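Local coordinates for protein Exo-poly-alpha-D-galacturonosidase (Thermotoga maritima, PDB 3JUR) that probably hydrolyses the polygalacturonate backbone of pectin from the chain ends, acting as a hyperthermoactive exopolygalacturonase that assembles into a tetramer, at residues F421-M426 with Y440-A445; V390-L395 with V417-G422; Y369-R374 with E396-K401. All blocks are in the same frame, centred on the assembly; numbering follows the deposited sequence. Where two conformers were deposited one is given.

Contact 1 (F421-M426 with Y440-A445)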
loop_
_atom_site.group_PDB
_atom_site.type_symbol
_atom_site.label_atom_id
_atom_site.label_comp_id
_atom_site.label_asym_id
_atom_site.label_seq_id
_atom_site.Cartn_x
_atom_site.Cartn_y
_atom_site.Cartn_z
ATOM N N PHE D 421 -10.112 -4.787 -24.911
ATOM C CA PHE D 421 -11.519 -4.972 -25.289
ATOM C C PHE D 421 -12.320 -5.631 -24.159
ATOM O O PHE D 421 -12.913 -6.708 -24.313
ATOM C CB PHE D 421 -11.640 -5.758 -26.599
ATOM C CG PHE D 421 -10.851 -5.165 -27.748
ATOM C CD1 PHE D 421 -11.034 -3.839 -28.134
ATOM C CD2 PHE D 421 -9.946 -5.946 -28.457
ATOM C CE1 PHE D 421 -10.316 -3.288 -29.203
ATOM C CE2 PHE D 421 -9.220 -5.403 -29.532
ATOM C CZ PHE D 421 -9.407 -4.075 -29.901
ATOM N N GLY D 422 -12.328 -4.965 -23.012
ATOM C CA GLY D 422 -13.018 -5.471 -21.844
ATOM C C GLY D 422 -13.486 -4.358 -20.933
ATOM O O GLY D 422 -13.090 -3.197 -21.083
ATOM N N GLN D 423 -14.331 -4.734 -19.987
ATOM C CA GLN D 423 -14.888 -3.836 -18.992
ATOM C C GLN D 423 -14.570 -4.476 -17.639
ATOM O O GLN D 423 -15.086 -5.542 -17.320
ATOM C CB GLN D 423 -16.399 -3.709 -19.224
ATOM C CG GLN D 423 -17.138 -2.710 -18.328
ATOM C CD GLN D 423 -18.652 -2.881 -18.403
ATOM O OE1 GLN D 423 -19.159 -4.006 -18.442
ATOM N NE2 GLN D 423 -19.380 -1.764 -18.424
ATOM N N LEU D 424 -13.683 -3.850 -16.869
ATOM C CA LEU D 424 -13.241 -4.424 -15.598
ATOM C C LEU D 424 -13.559 -3.494 -14.432
ATOM O O LEU D 424 -13.238 -2.298 -14.462
ATOM C CB LEU D 424 -11.732 -4.754 -15.640
ATOM C CG LEU D 424 -11.007 -5.278 -14.391
ATOM C CD1 LEU D 424 -11.535 -6.638 -13.953
ATOM C CD2 LEU D 424 -9.477 -5.336 -14.616
ATOM N N GLY D 425 -14.202 -4.057 -13.413
ATOM C CA GLY D 425 -14.406 -3.363 -12.151
ATOM C C GLY D 425 -13.706 -4.061 -11.000
ATOM O O GLY D 425 -13.706 -5.303 -10.907
ATOM N N MET D 426 -13.093 -3.258 -10.135
ATOM C CA MET D 426 -12.470 -3.749 -8.904
ATOM C C MET D 426 -12.914 -2.877 -7.729
ATOM O O MET D 426 -12.952 -1.648 -7.840
ATOM C CB MET D 426 -10.942 -3.765 -9.023
ATOM C CG MET D 426 -10.420 -4.529 -10.249
ATOM S SD MET D 426 -8.649 -4.875 -10.232
ATOM C CE MET D 426 -8.609 -6.353 -9.239
ATOM N N TYR D 440 -12.125 0.962 -12.002
ATOM C CA TYR D 440 -12.973 0.644 -13.151
ATOM C C TYR D 440 -12.287 1.068 -14.437
ATOM O O TYR D 440 -11.880 2.217 -14.575
ATOM C CB TYR D 440 -14.344 1.319 -13.053
ATOM C CG TYR D 440 -15.185 1.136 -14.301
ATOM C CD1 TYR D 440 -15.867 -0.053 -14.533
ATOM C CD2 TYR D 440 -15.284 2.147 -15.257
ATOM C CE1 TYR D 440 -16.625 -0.229 -15.666
ATOM C CE2 TYR D 440 -16.040 1.978 -16.400
ATOM C CZ TYR D 440 -16.710 0.790 -16.597
ATOM O OH TYR D 440 -17.471 0.615 -17.730
ATOM N N ILE D 441 -12.151 0.131 -15.370
ATOM C CA ILE D 441 -11.544 0.424 -16.666
ATOM C C ILE D 441 -12.401 -0.176 -17.776
ATOM O O ILE D 441 -12.780 -1.341 -17.699
ATOM C CB ILE D 441 -10.080 -0.115 -16.795
ATOM C CG1 ILE D 441 -9.157 0.489 -15.733
ATOM C CG2 ILE D 441 -9.513 0.217 -18.171
ATOM C CD1 ILE D 441 -7.824 -0.272 -15.553
ATOM N N GLU D 442 -12.718 0.630 -18.789
ATOM C CA GLU D 442 -13.353 0.120 -20.007
ATOM C C GLU D 442 -12.510 0.488 -21.218
ATOM O O GLU D 442 -12.266 1.667 -21.481
ATOM C CB GLU D 442 -14.784 0.650 -20.164
ATOM C CG GLU D 442 -15.522 0.057 -21.366
ATOM C CD GLU D 442 -16.997 0.438 -21.427
ATOM O OE1 GLU D 442 -17.831 -0.490 -21.386
ATOM O OE2 GLU D 442 -17.324 1.649 -21.525
ATOM N N GLY D 443 -12.060 -0.535 -21.937
ATOM C CA GLY D 443 -11.246 -0.355 -23.128
ATOM C C GLY D 443 -9.987 -1.201 -23.124
ATOM O O GLY D 443 -10.051 -2.440 -23.129
ATOM N N LYS D 444 -8.842 -0.521 -23.136
ATOM C CA LYS D 444 -7.530 -1.165 -23.144
ATOM C C LYS D 444 -6.712 -0.655 -21.970
ATOM O O LYS D 444 -6.794 0.523 -21.616
ATOM C CB LYS D 444 -6.771 -0.849 -24.442
ATOM C CG LYS D 444 -7.474 -1.282 -25.722
ATOM C CD LYS D 444 -6.636 -0.956 -26.960
ATOM C CE LYS D 444 -7.324 -1.465 -28.213
ATOM N NZ LYS D 444 -6.525 -1.231 -29.449
ATOM N N ALA D 445 -5.919 -1.538 -21.368
ATOM C CA ALA D 445 -5.023 -1.120 -20.306
ATOM C C ALA D 445 -3.862 -2.086 -20.054
ATOM O O ALA D 445 -3.960 -3.300 -20.284
ATOM C CB ALA D 445 -5.804 -0.848 -19.006
#
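Tyr440 lies opposite Gly425 where the right-handed parallel beta-helix ends in an antiparallel pairing: strand 422-426 is stacked on the coil before it, and strand 440-442 runs back along it, the axes 4.8 Å apart. With no side chain, Gly425 lets the tyrosine ring settle beside the strand, Gly425 CA near the plane of the ring, at the edge by CD1. The ring reaches across to Gln423, whose NE2 donates to Tyr440 OH at 3.1 Å. The OH lies almost in the amide plane, but Tyr440 has two conformers, so this bond is doubtful as a permanent feature. Gln423 OE1 has a firmer partner in the backbone N of Asp402.

Ile441 and Leu424 form a hydrogen-bonded pair. Leu424 N to Ile441 O and Ile441 N to Leu424 O are both 2.8 Å, and the two branched apolar side chains share the buried face. The extended chain of Glu442 carries its carboxylate alongside the Gln423 amide, with OE1 3.6 Å from Gln423 NE2; the two planes are only 5° apart.

At Gly443 the chain turns a corner, with backbone angles that crowd a side chain against the preceding carbonyl oxygen. Phe421 and Gly422 both face it, a G1 beta bulge in which Phe421 takes the left-handed conformation. Gly443 N bonds to Gly422 O at 3.0 Å, and the return bond from Gly422 N to Gly443 O is weak.

Tyr440 to Glu442, and Lys444 and Ala445, also pair with an antiparallel strand of a neighbouring subunit, carrying the sheet across the interface. Lys444 suits its place because its long aliphatic chain, fully extended, can lie along Phe421 and carry the amine onward; its methylene CE rests 3.6 Å from Phe421 CE1.

Contact 2 (V390-L395 with V417-G422)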
loop_
_atom_site.group_PDB
_atom_site.type_symbol
_atom_site.label_atom_id
_atom_site.label_comp_id
_atom_site.label_asym_id
_atom_site.label_seq_id
_atom_site.Cartn_x
_atom_site.Cartn_y
_atom_site.Cartn_z
ATOM N N VAL D 390 -4.235 -10.262 -13.479
ATOM C CA VAL D 390 -5.456 -10.219 -14.287
ATOM C C VAL D 390 -5.103 -9.981 -15.765
ATOM O O VAL D 390 -4.504 -8.958 -16.121
ATOM C CB VAL D 390 -6.437 -9.126 -13.803
ATOM C CG1 VAL D 390 -7.708 -9.127 -14.647
ATOM C CG2 VAL D 390 -6.789 -9.304 -12.332
ATOM N N ARG D 391 -5.465 -10.944 -16.610
ATOM C CA ARG D 391 -5.259 -10.849 -18.044
ATOM C C ARG D 391 -6.590 -11.126 -18.744
ATOM O O ARG D 391 -7.081 -12.260 -18.736
ATOM C CB ARG D 391 -4.183 -11.844 -18.480
ATOM C CG ARG D 391 -3.754 -11.726 -19.939
ATOM C CD ARG D 391 -2.741 -12.808 -20.277
ATOM N NE ARG D 391 -2.319 -12.740 -21.669
ATOM C CZ ARG D 391 -1.388 -13.515 -22.225
ATOM N NH1 ARG D 391 -0.764 -14.456 -21.519
ATOM N NH2 ARG D 391 -1.085 -13.349 -23.505
ATOM N N ILE D 392 -7.189 -10.076 -19.313
ATOM C CA ILE D 392 -8.526 -10.177 -19.913
ATOM C C ILE D 392 -8.488 -9.648 -21.338
ATOM O O ILE D 392 -8.189 -8.477 -21.567
ATOM C CB ILE D 392 -9.614 -9.436 -19.071
ATOM C CG1 ILE D 392 -9.763 -10.100 -17.700
ATOM C CG2 ILE D 392 -10.975 -9.397 -19.825
ATOM C CD1 ILE D 392 -10.523 -9.264 -16.671
ATOM N N GLU D 393 -8.756 -10.529 -22.296
ATOM C CA GLU D 393 -8.691 -10.149 -23.703
ATOM C C GLU D 393 -9.951 -10.532 -24.482
ATOM O O GLU D 393 -10.231 -11.721 -24.727
ATOM C CB GLU D 393 -7.416 -10.709 -24.349
ATOM C CG GLU D 393 -6.158 -10.050 -23.784
ATOM C CD GLU D 393 -4.868 -10.799 -24.088
ATOM O OE1 GLU D 393 -4.059 -10.265 -24.885
ATOM O OE2 GLU D 393 -4.653 -11.901 -23.535
ATOM N N GLY D 394 -10.716 -9.509 -24.837
ATOM C CA GLY D 394 -11.902 -9.664 -25.674
ATOM C C GLY D 394 -11.595 -9.382 -27.136
ATOM O O GLY D 394 -10.439 -9.412 -27.559
ATOM N N LEU D 395 -12.638 -9.113 -27.911
ATOM C CA LEU D 395 -12.483 -8.760 -29.328
ATOM C C LEU D 395 -13.043 -7.365 -29.588
ATOM O O LEU D 395 -13.909 -6.903 -28.852
ATOM C CB LEU D 395 -13.167 -9.806 -30.223
ATOM C CG LEU D 395 -12.824 -11.275 -29.928
ATOM C CD1 LEU D 395 -13.846 -12.226 -30.550
ATOM C CD2 LEU D 395 -11.403 -11.615 -30.377
ATOM N N VAL D 417 -2.514 -5.792 -14.388
ATOM C CA VAL D 417 -3.640 -5.872 -15.320
ATOM C C VAL D 417 -3.174 -5.781 -16.781
ATOM O O VAL D 417 -2.410 -4.883 -17.163
ATOM C CB VAL D 417 -4.744 -4.795 -15.031
ATOM C CG1 VAL D 417 -5.921 -4.901 -16.035
ATOM C CG2 VAL D 417 -5.274 -4.919 -13.605
ATOM N N LEU D 418 -3.616 -6.748 -17.576
ATOM C CA LEU D 418 -3.607 -6.609 -19.021
ATOM C C LEU D 418 -5.062 -6.691 -19.438
ATOM O O LEU D 418 -5.725 -7.708 -19.205
ATOM C CB LEU D 418 -2.755 -7.692 -19.701
ATOM C CG LEU D 418 -2.637 -7.617 -21.233
ATOM C CD1 LEU D 418 -1.379 -8.298 -21.740
ATOM C CD2 LEU D 418 -3.854 -8.249 -21.896
ATOM N N LEU D 419 -5.562 -5.601 -20.011
ATOM C CA LEU D 419 -6.940 -5.532 -20.480
ATOM C C LEU D 419 -6.964 -5.080 -21.930
ATOM O O LEU D 419 -6.365 -4.065 -22.274
ATOM C CB LEU D 419 -7.774 -4.566 -19.627
ATOM C CG LEU D 419 -9.264 -4.449 -20.006
ATOM C CD1 LEU D 419 -10.051 -5.701 -19.584
ATOM C CD2 LEU D 419 -9.900 -3.187 -19.415
ATOM N N GLU D 420 -7.651 -5.842 -22.776
ATOM C CA GLU D 420 -7.913 -5.407 -24.139
ATOM C C GLU D 420 -9.328 -5.793 -24.538
ATOM O O GLU D 420 -9.695 -6.979 -24.513
ATOM C CB GLU D 420 -6.883 -5.969 -25.131
ATOM C CG GLU D 420 -6.851 -5.172 -26.449
ATOM C CD GLU D 420 -5.864 -5.700 -27.486
ATOM O OE1 GLU D 420 -5.824 -6.929 -27.736
ATOM O OE2 GLU D 420 -5.142 -4.873 -28.075
ATOM N N PHE D 421 -10.112 -4.787 -24.911
ATOM C CA PHE D 421 -11.519 -4.972 -25.289
ATOM C C PHE D 421 -12.320 -5.631 -24.159
ATOM O O PHE D 421 -12.913 -6.708 -24.313
ATOM C CB PHE D 421 -11.640 -5.758 -26.599
ATOM C CG PHE D 421 -10.851 -5.165 -27.748
ATOM C CD1 PHE D 421 -11.034 -3.839 -28.134
ATOM C CD2 PHE D 421 -9.946 -5.946 -28.457
ATOM C CE1 PHE D 421 -10.316 -3.288 -29.203
ATOM C CE2 PHE D 421 -9.220 -5.403 -29.532
ATOM C CZ PHE D 421 -9.407 -4.075 -29.901
ATOM N N GLY D 422 -12.328 -4.965 -23.012
ATOM C CA GLY D 422 -13.018 -5.471 -21.844
ATOM C C GLY D 422 -13.486 -4.358 -20.933
ATOM O O GLY D 422 -13.090 -3.197 -21.083
HETATM O O HOH W 1 -4.024 -7.608 -25.849
#
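Gly394 N donates to Glu420 O at 2.7 Å, the last rung of a parallel ladder of four backbone bonds. The others join Leu418 N to Val390 O, Ile392 N to Leu418 O and Glu420 N to Ile392 O; alternate residues do the bonding, Val390, Ile392 and Gly394 on one side and Leu418 and Glu420 on the other.

Charges gather on the face that carries Arg391 and Glu393. Arg391 NE makes a salt bridge of 3.1 Å with Glu393 OE2, approaching from above the carboxylate plane, while its NH1 pairs with Glu354. Glu393 OE1 and Glu420 OE1 lie 4.7 Å apart, and a water donates to both, at 2.8 Å to Glu393 OE1 and more weakly to Glu420 OE1. Arg361, salt-bridged to Glu420 and weakly paired at long range with Glu393, probably offsets the repulsion between the two acids.

Leu418 supplies the apolar floor of this cluster. With CG anti to its backbone N (chi1 -178°), it sends CD2 to within 3.5 Å of Glu393 CG and CD, and the aliphatic part of Arg391 lies alongside it.

On the other face Ile392 and Leu419 run side by side, Leu419 CD1 3.8 Å from Ile392 CB, with Val390 and Val417 continuing the aliphatic row. At the corner, Phe421 CB packs 3.4 Å from Leu395 O, and Gly394 O meets the ring at its edge. Gly394 suits this place because a side chain there would collide with Phe421 O; at Gly422 one would strike Leu419 CD1.

Strand 390-393 lies between strand 357-359 and strand 417-419, which has the antiparallel strand 444-447 on its far side. Val390 and Ile392 face strand 400-406 across the interior of the beta-helix, Val417 and Leu419 the strands that follow it.

Contact 3 (Y369-R374 with E396-K401)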
loop_
_atom_site.group_PDB
_atom_site.type_symbol
_atom_site.label_atom_id
_atom_site.label_comp_id
_atom_site.label_asym_id
_atom_site.label_seq_id
_atom_site.Cartn_x
_atom_site.Cartn_y
_atom_site.Cartn_z
ATOM N N TYR D 369 -19.156 -16.754 -35.187
ATOM C CA TYR D 369 -19.969 -16.987 -33.990
ATOM C C TYR D 369 -19.342 -16.381 -32.736
ATOM O O TYR D 369 -18.636 -17.056 -31.986
ATOM C CB TYR D 369 -20.258 -18.484 -33.824
ATOM C CG TYR D 369 -20.835 -19.124 -35.070
ATOM C CD1 TYR D 369 -22.209 -19.123 -35.310
ATOM C CD2 TYR D 369 -20.000 -19.712 -36.023
ATOM C CE1 TYR D 369 -22.740 -19.703 -36.478
ATOM C CE2 TYR D 369 -20.514 -20.290 -37.176
ATOM C CZ TYR D 369 -21.881 -20.283 -37.400
ATOM O OH TYR D 369 -22.374 -20.861 -38.547
ATOM N N LEU D 370 -19.614 -15.093 -32.525
ATOM C CA LEU D 370 -19.034 -14.330 -31.422
ATOM C C LEU D 370 -19.595 -14.800 -30.075
ATOM O O LEU D 370 -20.809 -14.820 -29.884
ATOM C CB LEU D 370 -19.255 -12.822 -31.623
ATOM C CG LEU D 370 -18.607 -12.139 -32.839
ATOM C CD1 LEU D 370 -19.286 -10.807 -33.166
ATOM C CD2 LEU D 370 -17.096 -11.955 -32.661
ATOM N N PRO D 371 -18.712 -15.211 -29.148
ATOM C CA PRO D 371 -19.170 -15.709 -27.845
ATOM C C PRO D 371 -19.577 -14.587 -26.892
ATOM O O PRO D 371 -18.955 -13.521 -26.875
ATOM C CB PRO D 371 -17.949 -16.457 -27.304
ATOM C CG PRO D 371 -16.783 -15.838 -27.979
ATOM C CD PRO D 371 -17.245 -15.303 -29.298
ATOM N N VAL D 372 -20.623 -14.829 -26.112
ATOM C CA VAL D 372 -21.037 -13.877 -25.093
ATOM C C VAL D 372 -20.256 -14.216 -23.826
ATOM O O VAL D 372 -20.397 -15.313 -23.293
ATOM C CB VAL D 372 -22.568 -13.943 -24.829
ATOM C CG1 VAL D 372 -22.964 -12.970 -23.716
ATOM C CG2 VAL D 372 -23.362 -13.651 -26.110
ATOM N N VAL D 373 -19.404 -13.295 -23.376
ATOM C CA VAL D 373 -18.613 -13.504 -22.152
ATOM C C VAL D 373 -18.857 -12.326 -21.220
ATOM O O VAL D 373 -18.376 -11.206 -21.465
ATOM C CB VAL D 373 -17.089 -13.689 -22.435
ATOM C CG1 VAL D 373 -16.329 -13.991 -21.146
ATOM C CG2 VAL D 373 -16.851 -14.820 -23.453
ATOM N N ARG D 374 -19.641 -12.578 -20.170
ATOM C CA ARG D 374 -20.044 -11.534 -19.221
ATOM C C ARG D 374 -20.378 -12.060 -17.826
ATOM O O ARG D 374 -20.555 -13.270 -17.629
ATOM C CB ARG D 374 -21.206 -10.697 -19.774
ATOM C CG ARG D 374 -22.117 -11.437 -20.729
ATOM C CD ARG D 374 -23.455 -11.845 -20.147
ATOM N NE ARG D 374 -24.478 -10.827 -20.379
ATOM C CZ ARG D 374 -25.742 -11.071 -20.720
ATOM N NH1 ARG D 374 -26.181 -12.310 -20.896
ATOM N NH2 ARG D 374 -26.578 -10.060 -20.896
ATOM N N GLU D 396 -12.531 -6.699 -30.622
ATOM C CA GLU D 396 -12.977 -5.357 -31.011
ATOM C C GLU D 396 -14.508 -5.245 -31.187
ATOM O O GLU D 396 -15.119 -4.253 -30.778
ATOM C CB GLU D 396 -12.231 -4.904 -32.281
ATOM C CG GLU D 396 -12.688 -3.571 -32.848
ATOM C CD GLU D 396 -11.598 -2.817 -33.613
ATOM O OE1 GLU D 396 -10.577 -3.435 -34.018
ATOM O OE2 GLU D 396 -11.774 -1.592 -33.808
ATOM N N ASN D 397 -15.115 -6.269 -31.778
ATOM C CA ASN D 397 -16.570 -6.354 -31.920
ATOM C C ASN D 397 -17.266 -7.244 -30.863
ATOM O O ASN D 397 -18.415 -7.654 -31.046
ATOM C CB ASN D 397 -16.915 -6.847 -33.335
ATOM C CG ASN D 397 -16.305 -8.210 -33.649
ATOM O OD1 ASN D 397 -15.547 -8.780 -32.848
ATOM N ND2 ASN D 397 -16.633 -8.737 -34.817
ATOM N N ASP D 398 -16.574 -7.539 -29.765
ATOM C CA ASP D 398 -17.104 -8.423 -28.726
ATOM C C ASP D 398 -16.305 -8.240 -27.428
ATOM O O ASP D 398 -15.437 -9.042 -27.097
ATOM C CB ASP D 398 -17.072 -9.887 -29.209
ATOM C CG ASP D 398 -17.803 -10.844 -28.281
ATOM O OD1 ASP D 398 -18.538 -10.402 -27.367
ATOM O OD2 ASP D 398 -17.637 -12.067 -28.474
ATOM N N TYR D 399 -16.588 -7.158 -26.713
ATOM C CA TYR D 399 -15.954 -6.892 -25.428
ATOM C C TYR D 399 -16.311 -7.953 -24.393
ATOM O O TYR D 399 -17.437 -8.451 -24.382
ATOM C CB TYR D 399 -16.411 -5.537 -24.890
ATOM C CG TYR D 399 -15.564 -4.342 -25.288
ATOM C CD1 TYR D 399 -15.222 -4.103 -26.622
ATOM C CD2 TYR D 399 -15.148 -3.424 -24.331
ATOM C CE1 TYR D 399 -14.463 -2.984 -26.984
ATOM C CE2 TYR D 399 -14.389 -2.301 -24.687
ATOM C CZ TYR D 399 -14.054 -2.095 -26.006
ATOM O OH TYR D 399 -13.304 -1.000 -26.348
ATOM N N VAL D 400 -15.350 -8.281 -23.529
ATOM C CA VAL D 400 -15.625 -8.957 -22.262
ATOM C C VAL D 400 -16.347 -7.941 -21.350
ATOM O O VAL D 400 -15.878 -6.807 -21.167
ATOM C CB VAL D 400 -14.319 -9.466 -21.606
ATOM C CG1 VAL D 400 -14.599 -10.199 -20.297
ATOM C CG2 VAL D 400 -13.583 -10.411 -22.541
ATOM N N LYS D 401 -17.505 -8.328 -20.820
ATOM C CA LYS D 401 -18.354 -7.387 -20.086
ATOM C C LYS D 401 -18.575 -7.807 -18.645
ATOM O O LYS D 401 -18.592 -9.006 -18.329
ATOM C CB LYS D 401 -19.716 -7.230 -20.776
ATOM C CG LYS D 401 -19.663 -6.608 -22.167
ATOM C CD LYS D 401 -20.915 -6.977 -22.959
ATOM C CE LYS D 401 -20.912 -6.401 -24.384
ATOM N NZ LYS D 401 -20.054 -7.179 -25.332
HETATM O O HOH W 2 -19.012 -10.742 -24.681
#
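Val373 O accepts a bond of 3.1 Å from Lys401 N at 171°, where two segments running the same way, 18° apart, draw together from loops into strands. Beside it Val373 and Val400 bring their CG1 methyls together in the buried interior, a natural place for compact branched residues.

Asp398 points at the other chain, its CG anti to the backbone N (chi1 -171°). Its OD2 lies only 2.5 Å from Pro371 O; a proton held by the acid would explain this, but so short a distance leaves the point doubtful. A water accepts from Val373 N at 2.9 Å and sits 2.7 Å from Asp398 OD1, with Tyr399 O also close by. It bridges the two backbones just before they pair.

Farther out, Leu370 crosses the Asn397 side chain at about a right angle, CD2 lying 3.5 Å from Asn397 OD1. Lys401 is bent at its end and folds NZ back on Tyr399 O, whereas Arg374 leads away to a salt bridge with Glu339.

Strands 372-379 and 400-406, parallel neighbours on one face, entered from loops joined through Asp398 and the water, show the coil-on-coil stacking of the glycosyl hydrolase family 28 beta-helix.

Overall arrangement
From the N terminus, contact 3 opens first at 369-374. Before it closes at 396-401 the chain has passed 390-395, where contact 2 opens, so these two cross, each joining one coil of the beta-helix to the next on a different face. Contact 2 closes at 417-422, and contact 1 begins there, sharing Phe421 and Gly422; contact 3 has closed before contact 1 opens, so those two are in series, and contact 1 closes at 440-445. Probable backbone bonds knit them together: Phe421 O to Val400 N and Gln423 N to Val400 O link contacts 1 and 3, and Ala445 N to Leu419 O links contacts 1 and 2. They tie the last coils to the C-terminal antiparallel strands at the subunit interface.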